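Side-chain contacts in Mn transporter subunit (Synechocystis sp. PCC 6803, PDB 3UJP), which binds manganese as the solute-binding component of a manganese transporter and probably hands the ion to the membrane part for uptake: residues A[170-175]-A[282-287]; A[42-47]-A[144-149]; A[76-81]-A[96-101]; A[32-37]-A[151-156]; A[241-246]-A[256-261]. All coordinates share one frame; numbering follows the deposited sequence.

Interaction 1. Residues A[170-175]-A[282-287]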
# COMPACT_ATOMS: atom_id res chain seq x y z
N GLU A 170 7.72 -3.34 -22.93
CA GLU A 170 9.02 -3.01 -23.47
C GLU A 170 10.16 -3.68 -22.73
O GLU A 170 11.15 -4.05 -23.32
CB GLU A 170 9.22 -1.51 -23.44
CG GLU A 170 10.67 -1.15 -23.23
CD GLU A 170 10.88 0.30 -22.91
OE1 GLU A 170 10.69 0.69 -21.73
OE2 GLU A 170 11.24 1.05 -23.84
N GLN A 171 10.04 -3.79 -21.41
CA GLN A 171 11.10 -4.41 -20.61
C GLN A 171 11.04 -5.92 -20.71
O GLN A 171 12.02 -6.60 -20.43
CB GLN A 171 10.98 -4.01 -19.15
CG GLN A 171 11.11 -2.54 -18.88
CD GLN A 171 10.52 -2.18 -17.55
OE1 GLN A 171 10.01 -3.05 -16.86
NE2 GLN A 171 10.57 -0.90 -17.19
N LEU A 172 9.87 -6.43 -21.08
CA LEU A 172 9.70 -7.85 -21.42
C LEU A 172 10.47 -8.21 -22.70
O LEU A 172 11.12 -9.27 -22.75
CB LEU A 172 8.22 -8.17 -21.64
CG LEU A 172 7.40 -9.00 -20.66
CD1 LEU A 172 8.23 -9.73 -19.63
CD2 LEU A 172 6.39 -8.11 -20.00
N LYS A 173 10.38 -7.35 -23.72
CA LYS A 173 11.10 -7.58 -25.00
C LYS A 173 12.62 -7.52 -24.85
O LYS A 173 13.34 -8.36 -25.41
CB LYS A 173 10.57 -6.66 -26.10
CG LYS A 173 9.06 -6.83 -26.35
CD LYS A 173 8.35 -5.49 -26.57
CE LYS A 173 7.25 -5.60 -27.62
NZ LYS A 173 6.49 -4.32 -27.80
N ALA A 174 13.11 -6.59 -24.04
CA ALA A 174 14.52 -6.55 -23.71
C ALA A 174 15.03 -7.89 -23.19
O ALA A 174 15.93 -8.47 -23.78
CB ALA A 174 14.82 -5.45 -22.71
N ILE A 175 14.45 -8.39 -22.11
CA ILE A 175 14.95 -9.64 -21.51
C ILE A 175 14.68 -10.86 -22.38
O ILE A 175 15.35 -11.87 -22.24
CB ILE A 175 14.41 -9.91 -20.09
CG1 ILE A 175 12.99 -10.39 -20.15
CG2 ILE A 175 14.51 -8.69 -19.20
CD1 ILE A 175 12.90 -11.85 -20.28
N PRO A 282 12.81 -11.74 -6.62
CA PRO A 282 11.73 -11.11 -5.89
C PRO A 282 10.73 -10.49 -6.88
O PRO A 282 9.70 -9.98 -6.43
CB PRO A 282 12.45 -10.01 -5.12
CG PRO A 282 13.51 -9.57 -6.10
CD PRO A 282 13.94 -10.83 -6.81
N THR A 283 11.02 -10.54 -8.18
CA THR A 283 10.09 -10.04 -9.20
C THR A 283 9.98 -10.89 -10.48
O THR A 283 10.86 -11.67 -10.77
CB THR A 283 10.38 -8.56 -9.56
OG1 THR A 283 11.35 -8.46 -10.63
CG2 THR A 283 10.83 -7.78 -8.30
N PHE A 284 8.89 -10.76 -11.24
CA PHE A 284 8.77 -11.62 -12.41
C PHE A 284 9.94 -11.49 -13.37
O PHE A 284 10.51 -12.49 -13.79
CB PHE A 284 7.48 -11.43 -13.19
CG PHE A 284 7.39 -12.35 -14.39
CD1 PHE A 284 7.75 -13.68 -14.27
CD2 PHE A 284 6.95 -11.90 -15.62
CE1 PHE A 284 7.67 -14.54 -15.34
CE2 PHE A 284 6.87 -12.77 -16.71
CZ PHE A 284 7.24 -14.08 -16.57
N LEU A 285 10.28 -10.26 -13.74
CA LEU A 285 11.46 -10.01 -14.56
C LEU A 285 12.72 -10.65 -13.95
O LEU A 285 13.37 -11.44 -14.60
CB LEU A 285 11.64 -8.51 -14.82
CG LEU A 285 11.00 -7.92 -16.08
CD1 LEU A 285 9.94 -8.82 -16.62
CD2 LEU A 285 10.44 -6.55 -15.85
N ASP A 286 13.05 -10.36 -12.69
CA ASP A 286 14.14 -11.11 -12.05
C ASP A 286 13.99 -12.62 -12.22
O ASP A 286 14.98 -13.30 -12.37
CB ASP A 286 14.29 -10.76 -10.55
CG ASP A 286 14.65 -9.30 -10.30
OD1 ASP A 286 14.00 -8.69 -9.42
OD2 ASP A 286 15.58 -8.76 -10.95
N LEU A 287 12.76 -13.15 -12.20
CA LEU A 287 12.56 -14.60 -12.34
C LEU A 287 13.07 -15.14 -13.65
O LEU A 287 13.84 -16.08 -13.66
CB LEU A 287 11.09 -15.03 -12.14
CG LEU A 287 10.73 -16.53 -12.33
CD1 LEU A 287 9.74 -17.01 -11.27
CD2 LEU A 287 10.20 -16.88 -13.74
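Leu172 and Leu285 mark the closest approach of the two backbones, with CA atoms 7.4 Å apart. Segment 170-175 lies within the long helix 158-183. Segment 282-287 is a loop that turns into the first turn of helix 284-296. Leu285 points at the long helix and carries the contact, one branch to each partner. Its CD1 meets Leu172 CD1 at 3.6 Å, while its CD2 lies 3.7 Å from Gln171 OE1. Gln171 CG is anti to the carbonyl carbon (chi1 -62°) and the chain extends, which brings OE1 to Leu285. Both partners run across Leu285 at about a right angle. Phe284 adds a looser touch, with CE2 4.4 Å from Leu172 CD1. Thr283 is the N-cap: its OG1 accepts from Asp286 N at 3.3 Å. Asp43, on helix 39-49, accepts from Phe284 N. Thr111 and Glu112 of a second subunit pack on Gln171 and Leu285. The helices meet mainly through leucine methyls, with the Gln171 amide oxygen touching, while polar bonds fix the start of the second helix.

Interaction 2. Residues A[42-47]-A[144-149]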
# COMPACT_ATOMS: atom_id res chain seq x y z
N ALA A 42 0.93 -11.81 -9.32
CA ALA A 42 0.76 -10.61 -8.50
C ALA A 42 1.74 -9.50 -8.89
O ALA A 42 1.37 -8.33 -8.94
CB ALA A 42 0.82 -10.93 -6.99
N ASP A 43 2.99 -9.88 -9.20
CA ASP A 43 4.04 -8.94 -9.60
C ASP A 43 3.85 -8.42 -11.02
O ASP A 43 4.09 -7.25 -11.27
CB ASP A 43 5.41 -9.60 -9.49
CG ASP A 43 6.53 -8.70 -9.97
OD1 ASP A 43 6.90 -7.76 -9.24
OD2 ASP A 43 7.04 -8.93 -11.10
N MET A 44 3.41 -9.28 -11.93
CA MET A 44 3.04 -8.87 -13.28
C MET A 44 1.90 -7.86 -13.32
O MET A 44 1.94 -6.91 -14.10
CB MET A 44 2.59 -10.06 -14.11
CG MET A 44 3.61 -11.12 -14.28
SD MET A 44 3.07 -12.30 -15.54
CE MET A 44 2.32 -11.23 -16.76
N VAL A 45 0.86 -8.05 -12.50
CA VAL A 45 -0.23 -7.08 -12.53
C VAL A 45 0.17 -5.83 -11.76
O VAL A 45 -0.08 -4.71 -12.20
CB VAL A 45 -1.60 -7.64 -12.04
CG1 VAL A 45 -1.94 -8.92 -12.77
CG2 VAL A 45 -1.60 -7.85 -10.56
N GLN A 46 0.81 -6.02 -10.61
CA GLN A 46 1.27 -4.87 -9.85
C GLN A 46 2.11 -3.98 -10.76
O GLN A 46 2.25 -2.78 -10.54
CB GLN A 46 2.02 -5.27 -8.57
CG GLN A 46 2.93 -4.17 -7.98
CD GLN A 46 2.19 -3.08 -7.16
OE1 GLN A 46 1.15 -2.53 -7.58
NE2 GLN A 46 2.74 -2.76 -5.98
N ASN A 47 2.66 -4.58 -11.81
CA ASN A 47 3.49 -3.82 -12.73
C ASN A 47 2.73 -3.05 -13.79
O ASN A 47 3.27 -2.11 -14.34
CB ASN A 47 4.63 -4.66 -13.31
CG ASN A 47 5.95 -4.39 -12.59
OD1 ASN A 47 6.49 -3.29 -12.71
ND2 ASN A 47 6.46 -5.37 -11.83
N GLU A 144 -1.06 -7.79 -21.67
CA GLU A 144 -2.02 -7.00 -22.41
C GLU A 144 -3.39 -7.23 -21.82
O GLU A 144 -4.15 -6.27 -21.64
CB GLU A 144 -2.05 -7.40 -23.86
CG GLU A 144 -3.28 -6.87 -24.55
CD GLU A 144 -3.18 -5.40 -24.85
OE1 GLU A 144 -2.17 -4.78 -24.43
OE2 GLU A 144 -4.10 -4.86 -25.50
N ASN A 145 -3.71 -8.49 -21.53
CA ASN A 145 -5.04 -8.83 -20.99
C ASN A 145 -5.28 -8.23 -19.61
O ASN A 145 -6.42 -7.97 -19.22
CB ASN A 145 -5.28 -10.34 -20.95
CG ASN A 145 -5.23 -10.97 -22.34
OD1 ASN A 145 -5.65 -10.37 -23.33
ND2 ASN A 145 -4.70 -12.19 -22.41
N ILE A 146 -4.19 -8.05 -18.87
CA ILE A 146 -4.22 -7.33 -17.61
C ILE A 146 -4.56 -5.88 -17.88
O ILE A 146 -5.20 -5.22 -17.05
CB ILE A 146 -2.85 -7.33 -16.95
CG1 ILE A 146 -2.43 -8.76 -16.58
CG2 ILE A 146 -2.87 -6.45 -15.75
CD1 ILE A 146 -0.96 -8.90 -16.19
N ARG A 147 -4.12 -5.38 -19.03
CA ARG A 147 -4.32 -3.99 -19.36
C ARG A 147 -5.79 -3.77 -19.65
O ARG A 147 -6.44 -2.93 -19.02
CB ARG A 147 -3.47 -3.58 -20.55
CG ARG A 147 -3.04 -2.12 -20.57
CD ARG A 147 -2.95 -1.66 -22.00
NE ARG A 147 -4.27 -1.71 -22.63
CZ ARG A 147 -4.48 -1.70 -23.94
NH1 ARG A 147 -5.72 -1.76 -24.40
NH2 ARG A 147 -3.47 -1.63 -24.80
N GLN A 148 -6.33 -4.55 -20.58
CA GLN A 148 -7.76 -4.44 -20.94
C GLN A 148 -8.69 -4.61 -19.75
O GLN A 148 -9.74 -3.99 -19.68
CB GLN A 148 -8.15 -5.47 -22.01
CG GLN A 148 -7.47 -5.31 -23.35
CD GLN A 148 -7.74 -6.51 -24.24
OE1 GLN A 148 -8.62 -7.33 -23.95
NE2 GLN A 148 -6.98 -6.63 -25.34
N ALA A 149 -8.29 -5.47 -18.82
CA ALA A 149 -9.12 -5.79 -17.67
C ALA A 149 -9.20 -4.59 -16.76
O ALA A 149 -10.23 -4.37 -16.11
CB ALA A 149 -8.55 -6.97 -16.93
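Val45 and Ile146 pair two helices, 39-49 and 136-153, in the helical layer on one side of the parallel sheet of the N-terminal lobe. Their CA atoms are 6.5 Å apart. Ile146 points toward the other helix. Its CG1 is anti to the carbonyl carbon (chi1 -64°), and the chain runs on extended (chi2 167°), so CD1 is the foremost atom. That methyl reaches Val45 CG1 at 3.6 Å and Met44 CE at 4.1 Å. The other branch of Ile146 is used as well: CG2 lies 4.0 Å from Val45 CG1. Both partners run across Ile146 at about a right angle. The Met44 chain bends at its last torsion (chi3 39°), which places CE as the touching atom. The polar bonds within the segments lie away from the touching methyls. Asn47 ND2 gives a hydrogen bond to Asp43 O at 3.1 Å, from above the carbonyl plane. Glu144 OE2 lies above one face of the Arg147 guanidinium, offset toward its rim, a pairing of charges without a directed N-H. Val45 also rests on Val55 of strand 54-57, and Ile146 on Leu110. Buried aliphatic packing between helices laid on a parallel sheet is typical of the alpha/beta lobes of metal-binding periplasmic proteins.

Interaction 3. Residues A[76-81]-A[96-101]. With ZN (zinc ion), chain G.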
# COMPACT_ATOMS: atom_id res chain seq x y z
N VAL A 76 -13.00 -14.68 2.19
CA VAL A 76 -13.45 -13.36 2.62
C VAL A 76 -12.91 -12.30 1.66
O VAL A 76 -13.68 -11.51 1.12
CB VAL A 76 -13.10 -13.05 4.13
CG1 VAL A 76 -11.66 -12.55 4.29
CG2 VAL A 76 -14.06 -12.02 4.69
N LYS A 77 -11.59 -12.32 1.42
CA LYS A 77 -10.95 -11.37 0.52
C LYS A 77 -11.68 -11.35 -0.79
O LYS A 77 -12.31 -10.37 -1.12
CB LYS A 77 -9.47 -11.70 0.29
CG LYS A 77 -8.56 -11.28 1.44
CD LYS A 77 -7.09 -11.67 1.20
CE LYS A 77 -6.88 -13.19 1.32
NZ LYS A 77 -5.49 -13.67 0.98
N ALA A 78 -11.64 -12.46 -1.51
CA ALA A 78 -12.34 -12.59 -2.79
C ALA A 78 -13.68 -11.83 -2.94
O ALA A 78 -13.88 -11.13 -3.94
CB ALA A 78 -12.52 -14.06 -3.13
N GLN A 79 -14.60 -11.99 -2.00
CA GLN A 79 -15.91 -11.35 -2.12
C GLN A 79 -15.85 -9.82 -1.99
O GLN A 79 -16.78 -9.11 -2.41
CB GLN A 79 -16.90 -11.96 -1.13
CG GLN A 79 -16.25 -12.52 0.13
CD GLN A 79 -17.15 -13.49 0.86
OE1 GLN A 79 -17.09 -13.62 2.09
NE2 GLN A 79 -18.01 -14.18 0.11
N ASP A 80 -14.74 -9.35 -1.42
CA ASP A 80 -14.46 -7.92 -1.18
C ASP A 80 -13.56 -7.24 -2.21
O ASP A 80 -13.40 -6.03 -2.20
CB ASP A 80 -13.81 -7.75 0.18
CG ASP A 80 -14.81 -7.61 1.28
OD1 ASP A 80 -15.70 -8.49 1.38
OD2 ASP A 80 -14.73 -6.60 2.01
N ALA A 81 -12.94 -8.04 -3.07
CA ALA A 81 -12.14 -7.56 -4.17
C ALA A 81 -13.09 -6.96 -5.22
O ALA A 81 -14.26 -7.29 -5.22
CB ALA A 81 -11.35 -8.71 -4.73
N GLU A 96 -12.15 -22.63 -9.75
CA GLU A 96 -13.56 -22.88 -10.09
C GLU A 96 -14.46 -22.86 -8.85
O GLU A 96 -15.48 -22.18 -8.79
CB GLU A 96 -13.68 -24.24 -10.80
CG GLU A 96 -15.06 -24.58 -11.36
CD GLU A 96 -15.14 -25.99 -11.95
OE1 GLU A 96 -15.98 -26.79 -11.48
OE2 GLU A 96 -14.38 -26.30 -12.91
N GLN A 97 -14.05 -23.61 -7.84
CA GLN A 97 -14.84 -23.79 -6.65
C GLN A 97 -14.82 -22.57 -5.75
O GLN A 97 -15.84 -22.17 -5.18
CB GLN A 97 -14.28 -24.97 -5.89
CG GLN A 97 -15.04 -25.30 -4.69
CD GLN A 97 -15.13 -26.78 -4.56
OE1 GLN A 97 -14.71 -27.34 -3.55
NE2 GLN A 97 -15.64 -27.43 -5.60
N PHE A 98 -13.63 -22.00 -5.60
CA PHE A 98 -13.39 -20.78 -4.84
C PHE A 98 -14.23 -19.66 -5.44
O PHE A 98 -14.86 -18.88 -4.74
CB PHE A 98 -11.91 -20.41 -4.96
CG PHE A 98 -11.52 -19.17 -4.22
CD1 PHE A 98 -11.19 -19.22 -2.88
CD2 PHE A 98 -11.44 -17.95 -4.88
CE1 PHE A 98 -10.81 -18.06 -2.19
CE2 PHE A 98 -11.06 -16.79 -4.20
CZ PHE A 98 -10.76 -16.85 -2.85
N LEU A 99 -14.23 -19.61 -6.77
CA LEU A 99 -14.95 -18.60 -7.51
C LEU A 99 -16.43 -18.72 -7.23
O LEU A 99 -17.09 -17.76 -6.85
CB LEU A 99 -14.69 -18.80 -9.00
CG LEU A 99 -15.17 -17.66 -9.88
CD1 LEU A 99 -14.55 -16.35 -9.40
CD2 LEU A 99 -14.86 -17.93 -11.36
N GLY A 100 -16.95 -19.93 -7.40
CA GLY A 100 -18.38 -20.17 -7.24
C GLY A 100 -19.01 -19.62 -5.97
O GLY A 100 -20.23 -19.45 -5.91
N ASN A 101 -18.19 -19.32 -4.97
CA ASN A 101 -18.72 -18.87 -3.70
C ASN A 101 -18.52 -17.41 -3.38
O ASN A 101 -18.52 -17.04 -2.23
CB ASN A 101 -18.35 -19.78 -2.53
CG ASN A 101 -16.90 -19.83 -2.27
OD1 ASN A 101 -16.15 -20.46 -2.99
ND2 ASN A 101 -16.47 -19.18 -1.21
ZN ZN G . -14.72 -27.53 -14.37
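Glu96 OE2 binds a zinc ion at 1.9 Å, at the outer end of the segment whose Phe98 packs against Ala78. The other carboxylate oxygen, Glu96 OE1, stays 3.2 Å from the zinc, so this carboxylate binds the ion through one oxygen. This surface zinc is distinct from the manganese site. Inward, the contact rests on one aromatic ring and one methyl. Ala78 points at the second helix, and its CB lies 3.3 Å from Phe98 CE2. The methyl is equally near Phe98 CZ, so it lies by the CE2-CZ bond and approaches the ring obliquely. The ring gets there because its CG is anti to the backbone N (chi1 180°). Trp94 meets the same ring edge-to-face. A second touch is polar but loose: Gln79 NE2 lies 3.7 Å from Asn101 O, with the Gln79 chain extended beyond CG. Asp80 turns to another partner and forms a salt bridge with Lys173 of a third subunit. The contact joins the ends of helices 72-80 and 95-100, which come before and after strand 83-86. Phe98 also packs on Ile58 and Pro70, and Ala78 and Ala81 lie against Leu35 of strand 33-36.

Interaction 4. Residues A[32-37]-A[151-156]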
# COMPACT_ATOMS: atom_id res chain seq x y z
N LYS A 32 -9.40 0.87 -6.40
CA LYS A 32 -10.01 -0.46 -6.64
C LYS A 32 -9.22 -1.60 -5.95
O LYS A 32 -8.13 -1.38 -5.44
CB LYS A 32 -10.21 -0.76 -8.14
CG LYS A 32 -11.20 0.15 -8.86
CD LYS A 32 -12.57 0.22 -8.16
CE LYS A 32 -13.55 1.14 -8.91
NZ LYS A 32 -14.85 1.29 -8.18
N LYS A 33 -9.76 -2.80 -5.89
CA LYS A 33 -9.03 -3.90 -5.26
C LYS A 33 -8.92 -5.11 -6.19
O LYS A 33 -9.93 -5.68 -6.57
CB LYS A 33 -9.66 -4.28 -3.93
CG LYS A 33 -8.74 -4.05 -2.73
CD LYS A 33 -8.26 -5.39 -2.10
CE LYS A 33 -9.41 -6.16 -1.41
NZ LYS A 33 -8.97 -7.46 -0.81
N VAL A 34 -7.70 -5.50 -6.54
CA VAL A 34 -7.50 -6.57 -7.51
C VAL A 34 -6.82 -7.79 -6.88
O VAL A 34 -5.81 -7.65 -6.20
CB VAL A 34 -6.70 -6.09 -8.73
CG1 VAL A 34 -6.45 -7.23 -9.68
CG2 VAL A 34 -7.44 -5.00 -9.43
N LEU A 35 -7.37 -8.97 -7.13
CA LEU A 35 -6.86 -10.18 -6.49
C LEU A 35 -6.28 -11.17 -7.51
O LEU A 35 -6.89 -11.41 -8.56
CB LEU A 35 -7.96 -10.85 -5.67
CG LEU A 35 -7.44 -11.44 -4.37
CD1 LEU A 35 -7.17 -10.30 -3.36
CD2 LEU A 35 -8.40 -12.48 -3.79
N THR A 36 -5.11 -11.73 -7.21
CA THR A 36 -4.55 -12.75 -8.10
C THR A 36 -4.21 -14.04 -7.37
O THR A 36 -3.85 -14.04 -6.20
CB THR A 36 -3.32 -12.27 -8.91
OG1 THR A 36 -2.37 -11.64 -8.05
CG2 THR A 36 -3.74 -11.30 -9.97
N THR A 37 -4.31 -15.13 -8.11
CA THR A 37 -4.12 -16.46 -7.58
C THR A 37 -2.77 -16.65 -6.92
O THR A 37 -2.70 -16.98 -5.72
CB THR A 37 -4.36 -17.49 -8.66
OG1 THR A 37 -3.64 -17.13 -9.84
CG2 THR A 37 -5.83 -17.49 -8.98
N VAL A 151 -8.59 -1.23 -17.74
CA VAL A 151 -9.23 -0.07 -18.37
C VAL A 151 -10.76 -0.14 -18.18
O VAL A 151 -11.40 0.89 -17.93
CB VAL A 151 -8.90 0.06 -19.87
CG1 VAL A 151 -7.42 -0.05 -20.08
CG2 VAL A 151 -9.63 -1.01 -20.68
N GLU A 152 -11.31 -1.35 -18.30
CA GLU A 152 -12.73 -1.59 -18.04
C GLU A 152 -12.99 -1.50 -16.55
O GLU A 152 -13.95 -0.88 -16.14
CB GLU A 152 -13.17 -2.94 -18.56
CG GLU A 152 -12.90 -3.14 -20.03
CD GLU A 152 -13.19 -4.56 -20.46
OE1 GLU A 152 -13.72 -5.32 -19.62
OE2 GLU A 152 -12.88 -4.93 -21.62
N LEU A 153 -12.14 -2.12 -15.75
CA LEU A 153 -12.30 -1.99 -14.30
C LEU A 153 -12.33 -0.51 -13.86
O LEU A 153 -13.28 -0.08 -13.20
CB LEU A 153 -11.24 -2.75 -13.49
CG LEU A 153 -11.66 -2.71 -12.00
CD1 LEU A 153 -12.92 -3.59 -11.76
CD2 LEU A 153 -10.57 -3.07 -10.99
N ASP A 154 -11.28 0.23 -14.24
CA ASP A 154 -11.06 1.63 -13.82
C ASP A 154 -10.71 2.49 -15.01
O ASP A 154 -9.57 2.89 -15.16
CB ASP A 154 -9.92 1.72 -12.81
CG ASP A 154 -9.92 3.04 -12.02
OD1 ASP A 154 -10.62 4.00 -12.42
OD2 ASP A 154 -9.20 3.09 -10.99
N PRO A 155 -11.71 2.82 -15.83
CA PRO A 155 -11.46 3.58 -17.05
C PRO A 155 -10.94 5.00 -16.76
O PRO A 155 -10.32 5.60 -17.64
CB PRO A 155 -12.84 3.63 -17.71
CG PRO A 155 -13.79 3.55 -16.56
CD PRO A 155 -13.15 2.62 -15.58
N ASP A 156 -11.19 5.50 -15.54
CA ASP A 156 -10.69 6.82 -15.16
C ASP A 156 -9.16 6.92 -15.36
O ASP A 156 -8.65 7.88 -15.91
CB ASP A 156 -11.06 7.15 -13.69
CG ASP A 156 -12.57 7.31 -13.47
OD1 ASP A 156 -13.33 7.38 -14.46
OD2 ASP A 156 -12.98 7.37 -12.29
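Leu153, in the last turn of helix 136-153, meets both Lys32 and Val34 at the start of strand 33-36. The strand is an inner one of the parallel sheet in the N-terminal alpha/beta lobe, and the helix packs on that sheet. All three side chains leave their backbones toward the opposite segment, but they meet in different ways. Leu153 and Val34 slide past each other in opposite directions, and Leu153 CD2 comes to 4.0 Å from Val34 CG2. Lys32 instead lies at a slant to Leu153. Its aliphatic base does the touching, with CB 3.7 Å and CG 3.9 Å from Leu153 CD2. One methyl branch of Leu153 thus serves both partners. The Lys32 chain bends at its second torsion (chi2 -53°) and then runs on extended, leading NZ away from Asp154. Lys32 and Asp154 also meet at a slant. Asp154 is the first residue to leave helical geometry. Its carboxylate has a weak hydrogen bond from Asn157 ND2 nearby. Leu53 touches Lys32, Val34 and Asp154, and so joins the apolar side of the contact. The opposite charges of Lys32 and Asp154 may attract through space, but they form no salt bridge. Lys32 NZ stays 6.6 Å from Asp154 OD2, while the uncharged Lys32 CG is 4.1 Å from that oxygen.

Interaction 5. Residues A[241-246]-A[256-261]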
# COMPACT_ATOMS: atom_id res chain seq x y z
N PRO A 241 25.15 -32.28 -17.32
CA PRO A 241 25.96 -31.90 -16.16
C PRO A 241 25.18 -31.38 -14.92
O PRO A 241 25.53 -31.77 -13.80
CB PRO A 241 26.92 -30.84 -16.74
CG PRO A 241 26.25 -30.31 -17.95
CD PRO A 241 25.41 -31.43 -18.50
N THR A 242 24.14 -30.56 -15.11
CA THR A 242 23.36 -30.04 -13.98
C THR A 242 21.83 -30.25 -14.08
O THR A 242 21.20 -30.03 -15.13
CB THR A 242 23.65 -28.55 -13.73
OG1 THR A 242 25.06 -28.33 -13.63
CG2 THR A 242 22.98 -28.12 -12.45
N ILE A 243 21.24 -30.66 -12.95
CA ILE A 243 19.80 -30.93 -12.88
C ILE A 243 19.10 -30.10 -11.80
O ILE A 243 19.64 -29.92 -10.71
CB ILE A 243 19.55 -32.42 -12.64
CG1 ILE A 243 19.99 -32.80 -11.23
CG2 ILE A 243 20.30 -33.27 -13.66
CD1 ILE A 243 19.86 -34.31 -10.95
N PHE A 244 17.90 -29.61 -12.12
CA PHE A 244 17.22 -28.64 -11.27
C PHE A 244 15.86 -29.04 -10.80
O PHE A 244 15.17 -29.81 -11.46
CB PHE A 244 17.04 -27.33 -12.02
CG PHE A 244 18.30 -26.81 -12.58
CD1 PHE A 244 18.52 -26.84 -13.94
CD2 PHE A 244 19.29 -26.35 -11.74
CE1 PHE A 244 19.70 -26.38 -14.46
CE2 PHE A 244 20.47 -25.89 -12.25
CZ PHE A 244 20.68 -25.90 -13.62
N CYS A 245 15.46 -28.46 -9.67
CA CYS A 245 14.11 -28.57 -9.13
C CYS A 245 13.46 -27.20 -9.17
O CYS A 245 14.02 -26.25 -9.73
CB CYS A 245 14.14 -29.08 -7.69
SG CYS A 245 12.83 -30.23 -7.30
N GLU A 246 12.27 -27.09 -8.57
CA GLU A 246 11.64 -25.79 -8.41
C GLU A 246 11.30 -25.58 -6.96
O GLU A 246 11.25 -26.54 -6.17
CB GLU A 246 10.37 -25.65 -9.26
CG GLU A 246 10.62 -25.76 -10.74
CD GLU A 246 10.86 -27.18 -11.15
OE1 GLU A 246 10.05 -28.04 -10.76
OE2 GLU A 246 11.85 -27.44 -11.84
N GLN A 256 17.70 -37.61 -5.54
CA GLN A 256 17.89 -39.05 -5.82
C GLN A 256 18.66 -39.29 -7.12
O GLN A 256 19.73 -39.90 -7.12
CB GLN A 256 16.54 -39.78 -5.91
CG GLN A 256 15.77 -40.01 -4.60
CD GLN A 256 14.52 -40.89 -4.78
OE1 GLN A 256 14.52 -41.82 -5.59
NE2 GLN A 256 13.45 -40.58 -4.04
N VAL A 257 18.11 -38.81 -8.22
CA VAL A 257 18.73 -38.96 -9.53
C VAL A 257 20.09 -38.24 -9.62
O VAL A 257 20.77 -38.29 -10.65
CB VAL A 257 17.77 -38.51 -10.68
CG1 VAL A 257 16.44 -38.05 -10.10
CG2 VAL A 257 18.41 -37.42 -11.54
N ALA A 258 20.48 -37.58 -8.53
CA ALA A 258 21.72 -36.81 -8.50
C ALA A 258 22.86 -37.59 -7.84
O ALA A 258 23.98 -37.65 -8.38
CB ALA A 258 21.50 -35.48 -7.80
N GLN A 259 22.58 -38.16 -6.68
CA GLN A 259 23.58 -38.93 -5.95
C GLN A 259 23.71 -40.35 -6.51
O GLN A 259 24.36 -41.20 -5.91
CB GLN A 259 23.23 -38.99 -4.46
CG GLN A 259 23.72 -37.78 -3.66
CD GLN A 259 22.64 -36.73 -3.49
OE1 GLN A 259 22.84 -35.56 -3.81
NE2 GLN A 259 21.48 -37.14 -2.97
N ALA A 260 23.08 -40.58 -7.65
CA ALA A 260 23.12 -41.89 -8.30
C ALA A 260 23.46 -41.76 -9.78
O ALA A 260 23.78 -42.75 -10.44
CB ALA A 260 21.80 -42.61 -8.11
N THR A 261 23.40 -40.54 -10.29
CA THR A 261 23.70 -40.28 -11.70
C THR A 261 25.06 -39.62 -11.86
O THR A 261 25.77 -39.85 -12.84
CB THR A 261 22.62 -39.39 -12.35
OG1 THR A 261 21.90 -40.16 -13.32
CG2 THR A 261 23.26 -38.19 -13.03
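Ile243 meets Val257 and Ala258 through methyl groups alone, and no ring, amide or carboxylate gives a face or an edge to this contact. The one aromatic ring here, on Phe244, belongs to the next residue along the strand and packs on Leu269. Ile243 points from strand 242-246 toward the loop that follows helix 252-256. Its CG1 stands between the backbone N and the carbonyl carbon (chi1 69°), and the chain then extends (chi2 -176°). This sends CD1 out as the touching atom. CD1 lies 3.5 Å from Val257 CG2 and 3.7 Å from Ala258 CB, so one methyl reaches two neighbouring residues. The Ile243 and Val257 side chains meet at a slant. The backbones stay farther apart, with the CA atoms of Ile243 and Ala258 7.6 Å from each other. Val257 also packs on Val231 and Ile232 of helix 225-236, and Ile243 on Val194, which extends the apolar core. Farther along the strand, Cys245 forms a disulfide with Cys196. Glu246 OE1 accepts from the backbone N of Glu197, a manganese ligand. Strand 242-246 is joined through helix 252-256 to its parallel neighbour 264-269. A strand residue packed under the connecting segment is typical of such a beta-alpha-beta unit.

In the fold
From the N terminus, strand 33-36 opens interaction 4 and helix 39-49 opens interaction 2. Interaction 3 then opens and closes within both, tying helix 72-80 to helix 95-100. Helix 136-153 closes interaction 2 first and interaction 4 next, so the three are nested and none cross. Interaction 4 ties helix 136-153 to the sheet, while interactions 2 and 3 each join two helices of the same lobe. The loop of interaction 2 carries the manganese ligands His66 and His131. Interaction 1 opens afterwards on the long helix 158-183. Its loop carries Glu197 and Asp272 and contains interaction 5, whose centre is about 42 Å from that of interaction 4. Interactions 1 and 2 touch where Phe284 meets Asp43 and Met44.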